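Local structure of adenosine kinase, putative (Trypanosoma brucei, 3OTX) at residues V59-G64 against D95-V100; G90-D95 against V100-A105. The protein probably catalyses the magnesium-dependent transfer of a phosphate group from ATP to adenosine, yielding AMP in the purine salvage pathway. The protein carries 1 engineered substitution. All coordinates share one frame; numbering follows the deposited sequence.

Contact 1. Residues V59-G64 against D95-V100; sequences VRYVPG and DRYGKV
The aromatic ring of Tyr61 is met by Tyr97 with its phenol oxygen, which comes in obliquely. Tyr97 OH lies 3.7 Å from Tyr61 CE2, and no ring stack results. With CG anti to the carbonyl carbon (chi1 -74°), Tyr97 carries its hydroxyl from the first turn of the helix across to the strand. Leu18 of strand 17-23 packs against both tyrosines, and Ala124 against Tyr97. The other flat group, the guanidinium of Arg96, has Val100 CG2 on one face, 3.5 Å above its plane and displaced toward the rim.

The two methyls of Val100 meet different neighbours. While CG2 meets Arg96, CG1 projects to the ring of Pro63 and lies 4.1 Å from Pro63 CG, the two side chains crossing at about a right angle. Residues 60-63 form an outermost strand of the small five-stranded sheet, the lid of ribokinase-like kinases, whereas helix 96-108 belongs to the large alpha/beta domain. The strand runs directly into Gly64, which touches the bound AP5, and Gly65, which binds adenosine.

No hydrogen bond or salt bridge joins the segments. A polar oxygen at an aromatic ring and one loose aliphatic touch probably impose little directional constraint, which is consistent with the lid movement known in this family.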
loop_
_atom_site.group_PDB
_atom_site.type_symbol
_atom_site.label_atom_id
_atom_site.label_comp_id
_atom_site.label_asym_id
_atom_site.label_seq_id
_atom_site.Cartn_x
_atom_site.Cartn_y
_atom_site.Cartn_z
ATOM N N VAL A 59 -21.926 5.955 -9.357
ATOM C CA VAL A 59 -20.458 6.123 -9.242
ATOM C C VAL A 59 -20.113 6.833 -7.930
ATOM O O VAL A 59 -20.814 7.761 -7.520
ATOM C CB VAL A 59 -19.822 6.863 -10.454
ATOM C CG1 VAL A 59 -20.492 8.220 -10.700
ATOM C CG2 VAL A 59 -18.299 7.010 -10.273
ATOM N N ARG A 60 -19.058 6.366 -7.276
ATOM C CA ARG A 60 -18.584 6.945 -6.024
ATOM C C ARG A 60 -17.201 7.535 -6.193
ATOM O O ARG A 60 -16.370 6.975 -6.919
ATOM C CB ARG A 60 -18.585 5.895 -4.914
ATOM C CG ARG A 60 -19.995 5.416 -4.540
ATOM C CD ARG A 60 -19.976 4.178 -3.654
ATOM N NE ARG A 60 -19.643 4.481 -2.263
ATOM C CZ ARG A 60 -18.454 4.261 -1.701
ATOM N NH1 ARG A 60 -17.461 3.721 -2.401
ATOM N NH2 ARG A 60 -18.260 4.573 -0.424
ATOM N N TYR A 61 -16.960 8.649 -5.498
ATOM C CA TYR A 61 -15.687 9.357 -5.508
ATOM C C TYR A 61 -15.157 9.428 -4.071
ATOM O O TYR A 61 -15.735 10.111 -3.201
ATOM C CB TYR A 61 -15.895 10.761 -6.059
ATOM C CG TYR A 61 -16.376 10.797 -7.484
ATOM C CD1 TYR A 61 -17.738 10.833 -7.786
ATOM C CD2 TYR A 61 -15.476 10.826 -8.542
ATOM C CE1 TYR A 61 -18.175 10.865 -9.095
ATOM C CE2 TYR A 61 -15.920 10.885 -9.864
ATOM C CZ TYR A 61 -17.268 10.905 -10.120
ATOM O OH TYR A 61 -17.715 10.967 -11.409
ATOM N N VAL A 62 -14.088 8.700 -3.805
ATOM C CA VAL A 62 -13.582 8.566 -2.445
ATOM C C VAL A 62 -12.064 8.626 -2.455
ATOM O O VAL A 62 -11.432 8.073 -3.360
ATOM C CB VAL A 62 -14.115 7.262 -1.746
ATOM C CG1 VAL A 62 -14.083 6.075 -2.675
ATOM C CG2 VAL A 62 -13.370 6.959 -0.445
ATOM N N PRO A 63 -11.463 9.274 -1.444
ATOM C CA PRO A 63 -10.006 9.260 -1.386
ATOM C C PRO A 63 -9.481 7.841 -1.381
ATOM O O PRO A 63 -10.053 6.967 -0.718
ATOM C CB PRO A 63 -9.687 9.919 -0.044
ATOM C CG PRO A 63 -10.890 10.735 0.312
ATOM C CD PRO A 63 -12.072 10.069 -0.347
ATOM N N GLY A 64 -8.433 7.620 -2.166
ATOM C CA GLY A 64 -7.771 6.313 -2.231
ATOM C C GLY A 64 -6.284 6.499 -2.270
ATOM O O GLY A 64 -5.738 7.397 -1.593
ATOM N N ASP A 95 -6.235 21.095 -6.936
ATOM C CA ASP A 95 -7.516 20.962 -7.575
ATOM C C ASP A 95 -8.522 20.288 -6.649
ATOM O O ASP A 95 -8.221 20.024 -5.469
ATOM C CB ASP A 95 -7.369 20.250 -8.918
ATOM C CG ASP A 95 -6.765 18.852 -8.806
ATOM O OD1 ASP A 95 -6.607 18.313 -7.682
ATOM O OD2 ASP A 95 -6.435 18.294 -9.868
ATOM N N ARG A 96 -9.744 20.075 -7.144
ATOM C CA ARG A 96 -10.792 19.534 -6.286
ATOM C C ARG A 96 -10.376 18.198 -5.684
ATOM O O ARG A 96 -10.476 18.012 -4.458
ATOM C CB ARG A 96 -12.114 19.446 -7.055
ATOM C CG ARG A 96 -13.236 18.744 -6.304
ATOM C CD ARG A 96 -13.733 19.500 -5.093
ATOM N NE ARG A 96 -14.603 18.666 -4.267
ATOM C CZ ARG A 96 -15.149 19.060 -3.124
ATOM N NH1 ARG A 96 -14.932 20.283 -2.678
ATOM N NH2 ARG A 96 -15.918 18.230 -2.428
ATOM N N TYR A 97 -9.854 17.282 -6.511
ATOM C CA TYR A 97 -9.428 15.966 -5.993
ATOM C C TYR A 97 -8.298 16.091 -4.973
ATOM O O TYR A 97 -8.345 15.447 -3.917
ATOM C CB TYR A 97 -8.946 15.037 -7.126
ATOM C CG TYR A 97 -10.016 14.451 -7.996
ATOM C CD1 TYR A 97 -11.335 14.881 -7.899
ATOM C CD2 TYR A 97 -9.694 13.518 -8.974
ATOM C CE1 TYR A 97 -12.339 14.368 -8.774
ATOM C CE2 TYR A 97 -10.671 12.991 -9.825
ATOM C CZ TYR A 97 -11.974 13.416 -9.716
ATOM O OH TYR A 97 -12.916 12.881 -10.543
ATOM N N GLY A 98 -7.301 16.931 -5.279
ATOM C CA GLY A 98 -6.155 17.136 -4.381
ATOM C C GLY A 98 -6.598 17.698 -3.037
ATOM O O GLY A 98 -6.141 17.215 -1.993
ATOM N N LYS A 99 -7.492 18.689 -3.080
ATOM C CA LYS A 99 -7.961 19.303 -1.834
ATOM C C LYS A 99 -8.686 18.269 -0.979
ATOM O O LYS A 99 -8.521 18.241 0.245
ATOM C CB LYS A 99 -8.864 20.480 -2.095
ATOM C CG LYS A 99 -8.146 21.699 -2.685
ATOM C CD LYS A 99 -9.222 22.742 -3.150
ATOM C CE LYS A 99 -8.589 23.895 -3.940
ATOM N NZ LYS A 99 -7.666 24.719 -3.101
ATOM N N VAL A 100 -9.512 17.444 -1.617
ATOM C CA VAL A 100 -10.241 16.378 -0.896
ATOM C C VAL A 100 -9.320 15.312 -0.313
ATOM O O VAL A 100 -9.516 14.906 0.839
ATOM C CB VAL A 100 -11.346 15.731 -1.786
ATOM C CG1 VAL A 100 -11.845 14.429 -1.158
ATOM C CG2 VAL A 100 -12.488 16.732 -2.002
#

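Contact 2. Residues G90-D95 against V100-A105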
loop_
_atom_site.group_PDB
_atom_site.type_symbol
_atom_site.label_atom_id
_atom_site.label_comp_id
_atom_site.label_asym_id
_atom_site.label_seq_id
_atom_site.Cartn_x
_atom_site.Cartn_y
_atom_site.Cartn_z
ATOM N N GLY A 90 3.492 12.553 -0.921
ATOM C CA GLY A 90 3.177 12.290 -2.311
ATOM C C GLY A 90 2.922 13.623 -2.989
ATOM O O GLY A 90 3.131 14.674 -2.383
ATOM N N CYS A 91 2.474 13.599 -4.258
ATOM C CA CYS A 91 2.337 14.814 -5.015
ATOM C C CYS A 91 0.902 14.889 -5.542
ATOM O O CYS A 91 0.377 13.904 -6.076
ATOM C CB CYS A 91 3.374 14.847 -6.145
ATOM S SG CYS A 91 3.365 16.375 -7.121
ATOM N N ILE A 92 0.302 16.061 -5.376
ATOM C CA ILE A 92 -1.047 16.339 -5.847
ATOM C C ILE A 92 -1.042 17.663 -6.586
ATOM O O ILE A 92 -0.002 18.354 -6.629
ATOM C CB ILE A 92 -2.061 16.480 -4.679
ATOM C CG1 ILE A 92 -1.645 17.597 -3.679
ATOM C CG2 ILE A 92 -2.258 15.160 -3.947
ATOM C CD1 ILE A 92 -2.688 17.917 -2.600
ATOM N N ALA A 93 -2.178 17.996 -7.177
ATOM C CA ALA A 93 -2.442 19.356 -7.643
ATOM C C ALA A 93 -3.381 20.051 -6.675
ATOM O O ALA A 93 -4.089 19.390 -5.913
ATOM C CB ALA A 93 -3.028 19.353 -9.093
ATOM N N ASP A 94 -3.416 21.386 -6.722
ATOM C CA ASP A 94 -4.362 22.163 -5.884
ATOM C C ASP A 94 -5.704 22.262 -6.607
ATOM O O ASP A 94 -6.228 23.353 -6.903
ATOM C CB ASP A 94 -3.786 23.547 -5.560
ATOM C CG ASP A 94 -4.557 24.267 -4.464
ATOM O OD1 ASP A 94 -5.108 23.598 -3.564
ATOM O OD2 ASP A 94 -4.618 25.516 -4.509
ATOM N N ASP A 95 -6.235 21.095 -6.936
ATOM C CA ASP A 95 -7.516 20.962 -7.575
ATOM C C ASP A 95 -8.522 20.288 -6.649
ATOM O O ASP A 95 -8.221 20.024 -5.469
ATOM C CB ASP A 95 -7.369 20.250 -8.918
ATOM C CG ASP A 95 -6.765 18.852 -8.806
ATOM O OD1 ASP A 95 -6.607 18.313 -7.682
ATOM O OD2 ASP A 95 -6.435 18.294 -9.868
ATOM N N VAL A 100 -9.512 17.444 -1.617
ATOM C CA VAL A 100 -10.241 16.378 -0.896
ATOM C C VAL A 100 -9.320 15.312 -0.313
ATOM O O VAL A 100 -9.516 14.906 0.839
ATOM C CB VAL A 100 -11.346 15.731 -1.786
ATOM C CG1 VAL A 100 -11.845 14.429 -1.158
ATOM C CG2 VAL A 100 -12.488 16.732 -2.002
ATOM N N LEU A 101 -8.305 14.882 -1.056
ATOM C CA LEU A 101 -7.377 13.877 -0.551
ATOM C C LEU A 101 -6.642 14.441 0.650
ATOM O O LEU A 101 -6.478 13.770 1.693
ATOM C CB LEU A 101 -6.367 13.481 -1.626
ATOM C CG LEU A 101 -6.927 12.719 -2.834
ATOM C CD1 LEU A 101 -5.899 12.704 -3.948
ATOM C CD2 LEU A 101 -7.240 11.286 -2.418
ATOM N N LYS A 102 -6.187 15.669 0.519
ATOM C CA LYS A 102 -5.463 16.291 1.656
ATOM C C LYS A 102 -6.368 16.482 2.869
ATOM O O LYS A 102 -5.956 16.233 4.016
ATOM C CB LYS A 102 -4.859 17.616 1.191
ATOM C CG LYS A 102 -4.048 18.381 2.237
ATOM C CD LYS A 102 -3.181 19.424 1.514
ATOM C CE LYS A 102 -1.998 19.803 2.392
ATOM N NZ LYS A 102 -2.385 20.749 3.489
ATOM N N GLU A 103 -7.602 16.932 2.631
ATOM C CA GLU A 103 -8.521 17.217 3.717
ATOM C C GLU A 103 -8.907 15.975 4.494
ATOM O O GLU A 103 -8.934 15.998 5.728
ATOM C CB GLU A 103 -9.770 17.971 3.224
ATOM C CG GLU A 103 -10.650 18.312 4.415
ATOM C CD GLU A 103 -11.851 19.140 4.095
ATOM O OE1 GLU A 103 -12.755 19.196 4.964
ATOM O OE2 GLU A 103 -11.917 19.745 2.990
ATOM N N ALA A 104 -9.261 14.912 3.773
ATOM C CA ALA A 104 -9.661 13.669 4.443
ATOM C C ALA A 104 -8.525 13.180 5.361
ATOM O O ALA A 104 -8.815 12.849 6.524
ATOM C CB ALA A 104 -9.988 12.573 3.395
ATOM N N ALA A 105 -7.275 13.153 4.850
ATOM C CA ALA A 105 -6.122 12.651 5.594
ATOM C C ALA A 105 -5.837 13.596 6.788
ATOM O O ALA A 105 -5.693 13.123 7.926
ATOM C CB ALA A 105 -4.927 12.508 4.678
#
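Two groups grip OD1 of Asp95, the N-cap residue of helix 96-108. Gly98 N donates to Asp95 OD1 nearly in line with the carboxylate C-O bond; Ser122 OG is the second partner. The same serine hydroxyl is hydrogen-bonded to Ala93 N, so one side chain of strand 122-130 braces both the cap and the turn leading to it. That turn is an inverse gamma turn centred on Asp94, closed by a weak bond of 2.9 Å from Asp95 N to Ala93 O. Asp94 OD1 forms a salt bridge with Lys99 NZ on the first turn of the helix.

The cap and turn reverse the chain within the beta-alpha-beta unit of strand 91-92, helix 96-108 and strand 111-116, folding the helix back over the sheet it has just left. Ile92 points from the strand toward the helix. Its CG1 sits between the backbone N and carbonyl carbon (chi1 58°), and the extended chi2 of 172° sends CD1 on to the helix. Ile92 CD1 there lies 4.4 Å from Lys102 CB, while the other branch, Ile92 CG2, lies 4.4 Å from Leu101 CD1. Lys102 contributes just the base of its side chain; its ammonium turns away to a salt bridge with Glu106. Pro16 and His116 also pack on Ile92, and the side chain of Leu101 touches Leu68 of helix 66-76 and lies about 8 Å from the bound AP5.

Overall arrangement
From the N terminus, the chain first supplies strand 60-63 of the lid sheet, then passes through helix 66-76 and strand 86-89 before reaching strand 91-92, an outermost strand of the large sheet. Helix 96-108 follows and closes both loops: contact 1 spans 30 intervening residues, contact 2 just four. The two cross, because residues 90-94 fall inside the loop closed by contact 1 and 101-105 lie beyond its second segment. They share Asp95 and Val100. Pro63 also packs on Leu101 and Ala104, and adjoining sides of the helix meet the two sheets, the lid strand in contact 1 and the large-sheet strand in contact 2, with Leu101 touching both.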